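Local coordinates for protein biliverdin reductase (Synechocystis sp., PDB 5B3T) that probably reduces biliverdin, a tetrapyrrole product of heme degradation, using NAD(P)H held by a Rossmann fold, at residues N84-G88 with L103-L109; L127-E131 with L304-L308. All blocks are in the same frame, centred on the assembly; numbering follows the deposited sequence.

Interaction 1 (N84-G88 with L103-L109); sequences NQLHG and LEYPLAL
His87 reaches across to the loop that follows strand 100-104 and gives the one hydrogen bond between the two segments. Its ND1 donates to the backbone O of Pro106 over 2.9 Å, with an N-H...O angle of 158°. The acceptor lies almost in the ring plane, and the donor meets a lone pair of Pro106 O in the carbonyl plane. Glu104 O comes up to the same edge of the imidazole, 3.0 Å from His87 CE1. With CG anti to the carbonyl carbon (chi1 -85°), the ring swings out from near the head of helix 87-96 toward these two carbonyls. Its other nitrogen, NE2, is bonded to Thr82 N, so both ring nitrogens are engaged and the rotation of the ring is fixed.

The contact joins elements of the beta-alpha-beta unit made of strand 77-80, helix 87-96 and strand 100-104 in the nucleotide-binding Rossmann domain. Asn84, His87 and Tyr105 belong to the NADP(+) site, which is empty in this chain. Asn84 also gives its ND2 to Phe178 O.

Two apolar side chains pack against the imidazole. Pro106, entered through a cis peptide, crosses it at about a right angle, its CD 3.6 Å from His87 ND1. Leu103 runs past the histidine in the opposite direction and brings CD2 within 3.8 Å of His87 CB. A separate group of contacts involves the backbone: at the far end of the loop Gly88 CA comes 4.2 Å from Ala108 CA, while Leu109 lays CD1 4.2 Å from Gln85 O.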
ATOM      1  N   ASN A  84       3.275   8.806   4.055  1.00 14.06           N
ATOM      2  CA  ASN A  84       2.292   7.963   4.737  1.00 15.11           C
ATOM      3  C   ASN A  84       1.309   8.784   5.562  1.00 15.93           C
ATOM      4  O   ASN A  84       0.090   8.600   5.464  1.00 13.00           O
ATOM      5  CB  ASN A  84       3.004   6.947   5.637  1.00 13.10           C
ATOM      6  CG  ASN A  84       3.633   5.810   4.857  1.00 14.57           C
ATOM      7  OD1 ASN A  84       3.347   5.620   3.675  1.00 13.77           O
ATOM      8  ND2 ASN A  84       4.483   5.036   5.523  1.00 13.80           N
ATOM      9  N   GLN A  85       1.826   9.698   6.386  1.00 14.80           N
ATOM     10  CA  GLN A  85       0.978  10.418   7.333  1.00 17.39           C
ATOM     11  C   GLN A  85      -0.083  11.261   6.632  1.00 15.87           C
ATOM     12  O   GLN A  85      -1.154  11.504   7.198  1.00 17.81           O
ATOM     13  CB  GLN A  85       1.846  11.298   8.234  1.00 18.69           C
ATOM     14  CG  GLN A  85       1.089  11.987   9.364  1.00 20.77           C
ATOM     15  CD  GLN A  85       1.989  12.848  10.233  1.00 26.48           C
ATOM     16  OE1 GLN A  85       2.950  13.448   9.749  1.00 27.59           O
ATOM     17  NE2 GLN A  85       1.678  12.915  11.523  1.00 27.46           N
ATOM     18  N   LEU A  86       0.185  11.696   5.401  1.00 14.90           N
ATOM     19  CA  LEU A  86      -0.671  12.665   4.723  1.00 15.63           C
ATOM     20  C   LEU A  86      -1.918  12.059   4.089  1.00 15.62           C
ATOM     21  O   LEU A  86      -2.841  12.812   3.755  1.00 14.46           O
ATOM     22  CB  LEU A  86       0.126  13.393   3.637  1.00 15.14           C
ATOM     23  CG  LEU A  86       1.264  14.308   4.084  1.00 17.13           C
ATOM     24  CD1 LEU A  86       1.955  14.921   2.876  1.00 17.62           C
ATOM     25  CD2 LEU A  86       0.725  15.391   5.002  1.00 17.37           C
ATOM     26  N   HIS A  87      -1.982  10.737   3.927  1.00 14.25           N
ATOM     27  CA  HIS A  87      -2.980  10.146   3.035  1.00 15.83           C
ATOM     28  C   HIS A  87      -4.403  10.425   3.507  1.00 14.46           C
ATOM     29  O   HIS A  87      -5.267  10.801   2.708  1.00 14.74           O
ATOM     30  CB  HIS A  87      -2.733   8.646   2.896  1.00 14.10           C
ATOM     31  CG  HIS A  87      -1.723   8.303   1.848  1.00 14.67           C
ATOM     32  ND1 HIS A  87      -1.729   7.103   1.172  1.00 14.25           N
ATOM     33  CD2 HIS A  87      -0.680   9.010   1.354  1.00 14.14           C
ATOM     34  CE1 HIS A  87      -0.730   7.084   0.307  1.00 14.67           C
ATOM     35  NE2 HIS A  87      -0.078   8.230   0.398  1.00 14.46           N
ATOM     36  N   GLY A  88      -4.666  10.250   4.802  1.00 15.25           N
ATOM     37  CA  GLY A  88      -6.010  10.482   5.307  1.00 16.04           C
ATOM     38  C   GLY A  88      -6.444  11.931   5.196  1.00 16.49           C
ATOM     39  O   GLY A  88      -7.578  12.221   4.804  1.00 16.89           O
ATOM     40  N   LEU A 103      -6.300   6.043  -3.887  1.00 15.67           N
ATOM     41  CA  LEU A 103      -5.124   6.015  -3.035  1.00 16.29           C
ATOM     42  C   LEU A 103      -4.346   4.727  -3.248  1.00 15.27           C
ATOM     43  O   LEU A 103      -4.932   3.660  -3.454  1.00 15.75           O
ATOM     44  CB  LEU A 103      -5.495   6.122  -1.550  1.00 15.72           C
ATOM     45  CG  LEU A 103      -6.135   7.390  -0.991  1.00 16.29           C
ATOM     46  CD1 LEU A 103      -7.532   7.083  -0.482  1.00 14.91           C
ATOM     47  CD2 LEU A 103      -5.272   7.963   0.126  1.00 14.24           C
ATOM     48  N   GLU A 104      -3.024   4.840  -3.209  1.00 13.77           N
ATOM     49  CA  GLU A 104      -2.192   3.704  -2.855  1.00 14.92           C
ATOM     50  C   GLU A 104      -2.210   3.585  -1.338  1.00 16.05           C
ATOM     51  O   GLU A 104      -1.973   4.573  -0.637  1.00 15.89           O
ATOM     52  CB  GLU A 104      -0.763   3.894  -3.368  1.00 14.41           C
ATOM     53  CG  GLU A 104       0.152   2.696  -3.143  1.00 15.07           C
ATOM     54  CD  GLU A 104      -0.179   1.524  -4.050  1.00 17.41           C
ATOM     55  OE1 GLU A 104      -0.959   1.710  -5.009  1.00 17.76           O
ATOM     56  OE2 GLU A 104       0.347   0.417  -3.813  1.00 19.13           O
ATOM     57  N   TYR A 105      -2.535   2.397  -0.836  1.00 14.87           N
ATOM     58  CA  TYR A 105      -2.595   2.154   0.604  1.00 15.35           C
ATOM     59  C   TYR A 105      -1.326   2.697   1.265  1.00 14.91           C
ATOM     60  O   TYR A 105      -0.237   2.525   0.726  1.00 15.16           O
ATOM     61  CB  TYR A 105      -2.764   0.659   0.883  1.00 14.78           C
ATOM     62  CG  TYR A 105      -3.110   0.343   2.314  1.00 14.53           C
ATOM     63  CD1 TYR A 105      -4.428   0.368   2.751  1.00 14.03           C
ATOM     64  CD2 TYR A 105      -2.118   0.033   3.236  1.00 14.06           C
ATOM     65  CE1 TYR A 105      -4.749   0.087   4.062  1.00 15.50           C
ATOM     66  CE2 TYR A 105      -2.430  -0.246   4.552  1.00 14.66           C
ATOM     67  CZ  TYR A 105      -3.746  -0.221   4.959  1.00 14.56           C
ATOM     68  OH  TYR A 105      -4.061  -0.502   6.268  1.00 12.66           O
ATOM     69  N   PRO A 106      -1.450   3.348   2.436  1.00 14.38           N
ATOM     70  CA  PRO A 106      -2.540   3.429   3.418  1.00 13.31           C
ATOM     71  C   PRO A 106      -3.743   4.292   3.054  1.00 15.77           C
ATOM     72  O   PRO A 106      -3.646   5.238   2.271  1.00 13.77           O
ATOM     73  CB  PRO A 106      -1.843   4.027   4.638  1.00 14.70           C
ATOM     74  CG  PRO A 106      -0.830   4.934   4.045  1.00 14.24           C
ATOM     75  CD  PRO A 106      -0.330   4.232   2.807  1.00 14.17           C
ATOM     76  N   LEU A 107      -4.880   3.951   3.665  1.00 15.02           N
ATOM     77  CA  LEU A 107      -6.093   4.748   3.528  1.00 16.04           C
ATOM     78  C   LEU A 107      -6.133   5.880   4.549  1.00 15.54           C
ATOM     79  O   LEU A 107      -6.506   7.009   4.210  1.00 15.55           O
ATOM     80  CB  LEU A 107      -7.322   3.846   3.674  1.00 16.63           C
ATOM     81  CG  LEU A 107      -8.690   4.470   3.970  1.00 15.47           C
ATOM     82  CD1 LEU A 107      -9.121   5.403   2.849  1.00 16.83           C
ATOM     83  CD2 LEU A 107      -9.724   3.369   4.182  1.00 18.55           C
ATOM     84  N   ALA A 108      -5.749   5.603   5.792  1.00 14.79           N
ATOM     85  CA  ALA A 108      -5.804   6.593   6.863  1.00 15.97           C
ATOM     86  C   ALA A 108      -4.965   6.085   8.031  1.00 16.32           C
ATOM     87  O   ALA A 108      -4.430   4.971   8.002  1.00 15.64           O
ATOM     88  CB  ALA A 108      -7.246   6.871   7.294  1.00 16.10           C
ATOM     89  N   LEU A 109      -4.864   6.915   9.071  1.00 16.82           N
ATOM     90  CA  LEU A 109      -4.065   6.569  10.241  1.00 17.53           C
ATOM     91  C   LEU A 109      -4.821   5.673  11.216  1.00 19.48           C
ATOM     92  O   LEU A 109      -4.193   4.911  11.961  1.00 17.80           O
ATOM     93  CB  LEU A 109      -3.607   7.842  10.956  1.00 17.12           C
ATOM     94  CG  LEU A 109      -2.587   8.715  10.222  1.00 18.30           C
ATOM     95  CD1 LEU A 109      -2.492  10.090  10.870  1.00 20.88           C
ATOM     96  CD2 LEU A 109      -1.230   8.031  10.210  1.00 17.22           C
TER

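Interaction 2 (L127-E131 with L304-L308); sequences LLHVE and LYVDL
Leu308 and Leu304 make the apolar contacts with strand 128-131 and the residue just before it. The two methyls of Leu308 are shared out along one side of the strand: CD1 lies 3.7 Å from Val130 CG2, while CD2 meets Leu128 CD2 methyl to methyl. Leu304 does similar work for Leu127 and His129, its CD1 touching Leu127 CD1 at 3.7 Å and coming equally near His129 ND1 from an oblique direction. Between the two leucines stands Val306. Its CB sits at the edge of the imidazole, near the ring plane and 3.8 Å from His129 CE1, and its CG2 is 3.4 Å from Glu131 OE2.

The next shell is polar. A water donates a 2.7 Å hydrogen bond to Asp307 O and a weak, longer one to Val130 O, thus joining the loop to the strand backbone. The imidazole, extended from the strand with CG anti to its own backbone N (chi1 176°), is held at its far nitrogen, where NE2 bonds to Asp290 OD1 of helix 283-300. Were His129 replaced by an alanine, Asp290 would probably lose its imidazole partner and a gap is likely to open beside Leu304 and Val306. Asp307 OD2 weakly caps Glu309 N, at the start of helix 309-325.

Strand 128-131 is the outermost strand, within this chain, of the parallel Rossmann sheet, and its backbone pairs with strand 100-104. The 304-308 loop passes alongside it between helices 283-300 and 309-325. Leu127 and His129 also touch Val294 of the first of these helices, whereas Leu128 rests on Leu117 and Ala121 of helix 111-124.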
ATOM      1  N   LEU A 127     -16.076   8.733  -5.775  1.00 19.41           N
ATOM      2  CA  LEU A 127     -15.305   7.507  -5.643  1.00 19.91           C
ATOM      3  C   LEU A 127     -14.256   7.638  -4.546  1.00 18.46           C
ATOM      4  O   LEU A 127     -13.562   8.654  -4.443  1.00 17.87           O
ATOM      5  CB  LEU A 127     -14.626   7.169  -6.971  1.00 19.79           C
ATOM      6  CG  LEU A 127     -13.677   5.968  -7.003  1.00 20.07           C
ATOM      7  CD1 LEU A 127     -14.432   4.675  -6.731  1.00 18.89           C
ATOM      8  CD2 LEU A 127     -12.929   5.899  -8.333  1.00 17.81           C
ATOM      9  N   LEU A 128     -14.153   6.603  -3.716  1.00 18.15           N
ATOM     10  CA  LEU A 128     -13.032   6.430  -2.798  1.00 19.05           C
ATOM     11  C   LEU A 128     -12.506   5.019  -3.016  1.00 18.84           C
ATOM     12  O   LEU A 128     -13.127   4.046  -2.575  1.00 19.08           O
ATOM     13  CB  LEU A 128     -13.439   6.647  -1.340  1.00 16.69           C
ATOM     14  CG  LEU A 128     -12.332   6.383  -0.313  1.00 18.45           C
ATOM     15  CD1 LEU A 128     -11.174   7.354  -0.496  1.00 15.70           C
ATOM     16  CD2 LEU A 128     -12.877   6.465   1.102  1.00 20.47           C
ATOM     17  N   HIS A 129     -11.376   4.912  -3.709  1.00 17.50           N
ATOM     18  CA  HIS A 129     -10.834   3.636  -4.151  1.00 17.31           C
ATOM     19  C   HIS A 129      -9.403   3.501  -3.651  1.00 18.32           C
ATOM     20  O   HIS A 129      -8.591   4.414  -3.832  1.00 16.16           O
ATOM     21  CB  HIS A 129     -10.888   3.535  -5.678  1.00 16.56           C
ATOM     22  CG  HIS A 129     -10.262   2.293  -6.230  1.00 18.83           C
ATOM     23  ND1 HIS A 129     -10.758   1.032  -5.980  1.00 19.47           N
ATOM     24  CD2 HIS A 129      -9.187   2.122  -7.036  1.00 18.55           C
ATOM     25  CE1 HIS A 129     -10.010   0.138  -6.603  1.00 20.96           C
ATOM     26  NE2 HIS A 129      -9.051   0.774  -7.251  1.00 20.70           N
ATOM     27  N   VAL A 130      -9.100   2.368  -3.022  1.00 16.64           N
ATOM     28  CA  VAL A 130      -7.782   2.109  -2.458  1.00 17.03           C
ATOM     29  C   VAL A 130      -7.301   0.750  -2.948  1.00 18.41           C
ATOM     30  O   VAL A 130      -8.042  -0.237  -2.882  1.00 18.71           O
ATOM     31  CB  VAL A 130      -7.796   2.139  -0.917  1.00 17.30           C
ATOM     32  CG1 VAL A 130      -6.397   1.877  -0.365  1.00 15.13           C
ATOM     33  CG2 VAL A 130      -8.336   3.465  -0.411  1.00 17.09           C
ATOM     34  N   GLU A 131      -6.066   0.703  -3.439  1.00 17.02           N
ATOM     35  CA  GLU A 131      -5.390  -0.552  -3.725  1.00 17.96           C
ATOM     36  C   GLU A 131      -4.007  -0.531  -3.091  1.00 16.98           C
ATOM     37  O   GLU A 131      -3.509   0.511  -2.655  1.00 14.93           O
ATOM     38  CB  GLU A 131      -5.281  -0.819  -5.233  1.00 18.25           C
ATOM     39  CG  GLU A 131      -6.208  -1.923  -5.741  1.00 20.65           C
ATOM     40  CD  GLU A 131      -5.908  -3.301  -5.151  1.00 25.24           C
ATOM     41  OE1 GLU A 131      -4.889  -3.464  -4.444  1.00 21.96           O
ATOM     42  OE2 GLU A 131      -6.700  -4.235  -5.401  1.00 31.52           O
ATOM     43  N   LEU A 304     -16.597  -1.283  -9.621  1.00 25.13           N
ATOM     44  CA  LEU A 304     -15.284  -1.870  -9.415  1.00 25.16           C
ATOM     45  C   LEU A 304     -15.399  -3.203  -8.683  1.00 26.99           C
ATOM     46  O   LEU A 304     -16.272  -3.396  -7.833  1.00 27.76           O
ATOM     47  CB  LEU A 304     -14.399  -0.914  -8.616  1.00 26.12           C
ATOM     48  CG  LEU A 304     -14.095   0.437  -9.262  1.00 25.44           C
ATOM     49  CD1 LEU A 304     -13.635   1.425  -8.210  1.00 23.66           C
ATOM     50  CD2 LEU A 304     -13.041   0.289 -10.347  1.00 23.27           C
ATOM     51  N   TYR A 305     -14.501  -4.132  -9.024  1.00 26.25           N
ATOM     52  CA  TYR A 305     -14.453  -5.406  -8.312  1.00 31.87           C
ATOM     53  C   TYR A 305     -13.900  -5.224  -6.904  1.00 31.45           C
ATOM     54  O   TYR A 305     -14.370  -5.864  -5.957  1.00 31.63           O
ATOM     55  CB  TYR A 305     -13.617  -6.418  -9.100  1.00 34.70           C
ATOM     56  CG  TYR A 305     -13.381  -7.726  -8.377  1.00 39.82           C
ATOM     57  CD1 TYR A 305     -14.362  -8.712  -8.340  1.00 42.65           C
ATOM     58  CD2 TYR A 305     -12.170  -7.977  -7.737  1.00 42.32           C
ATOM     59  CE1 TYR A 305     -14.146  -9.907  -7.682  1.00 44.35           C
ATOM     60  CE2 TYR A 305     -11.946  -9.168  -7.077  1.00 44.87           C
ATOM     61  CZ  TYR A 305     -12.938 -10.129  -7.052  1.00 46.79           C
ATOM     62  OH  TYR A 305     -12.717 -11.314  -6.397  1.00 51.56           O
ATOM     63  N   VAL A 306     -12.897  -4.357  -6.748  1.00 29.00           N
ATOM     64  CA  VAL A 306     -12.371  -4.039  -5.427  1.00 27.53           C
ATOM     65  C   VAL A 306     -13.364  -3.159  -4.683  1.00 26.70           C
ATOM     66  O   VAL A 306     -13.922  -2.206  -5.243  1.00 27.67           O
ATOM     67  CB  VAL A 306     -11.005  -3.344  -5.552  1.00 26.99           C
ATOM     68  CG1 VAL A 306     -10.511  -2.884  -4.190  1.00 26.89           C
ATOM     69  CG2 VAL A 306      -9.991  -4.269  -6.209  1.00 27.65           C
ATOM     70  N   ASP A 307     -13.599  -3.478  -3.414  1.00 26.87           N
ATOM     71  CA  ASP A 307     -14.341  -2.598  -2.528  1.00 27.74           C
ATOM     72  C   ASP A 307     -13.438  -2.185  -1.372  1.00 25.12           C
ATOM     73  O   ASP A 307     -12.394  -2.793  -1.120  1.00 25.56           O
ATOM     74  CB  ASP A 307     -15.633  -3.259  -2.019  1.00 28.53           C
ATOM     75  CG  ASP A 307     -15.409  -4.157  -0.816  1.00 28.42           C
ATOM     76  OD1 ASP A 307     -14.426  -4.930  -0.801  1.00 30.74           O
ATOM     77  OD2 ASP A 307     -16.229  -4.090   0.122  1.00 37.44           O
ATOM     78  N   LEU A 308     -13.859  -1.135  -0.665  1.00 21.96           N
ATOM     79  CA  LEU A 308     -13.031  -0.542   0.379  1.00 23.05           C
ATOM     80  C   LEU A 308     -12.818  -1.474   1.567  1.00 22.42           C
ATOM     81  O   LEU A 308     -11.925  -1.219   2.383  1.00 20.49           O
ATOM     82  CB  LEU A 308     -13.665   0.765   0.857  1.00 20.76           C
ATOM     83  CG  LEU A 308     -12.748   1.780   1.538  1.00 22.11           C
ATOM     84  CD1 LEU A 308     -11.683   2.264   0.568  1.00 19.39           C
ATOM     85  CD2 LEU A 308     -13.557   2.944   2.080  1.00 22.40           C
TER
HETATM   86  O   HOH W   1      -9.823  -2.028  -0.581  1.00 22.94           O

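Interactions 1 and 2 follow one another along the chain, the first closing before the second opens, and their centres lie 14 Å apart. They share the parallel sheet, in which strands 100-104 and 128-131 are neighbours: Leu103 N to His129 O and Tyr105 N to Glu131 O, each 2.8 Å, are probable hydrogen bonds between them. Interaction 1 is local, within one beta-alpha-beta unit at the NADP(+) site. Interaction 2 joins segments 173 residues apart at their closest ends and brings the loop between two late helices back to the edge strand. The C-terminal part of the chain thus packs on the Rossmann sheet one strand away from cofactor-site residues, with Val130 touching Tyr105.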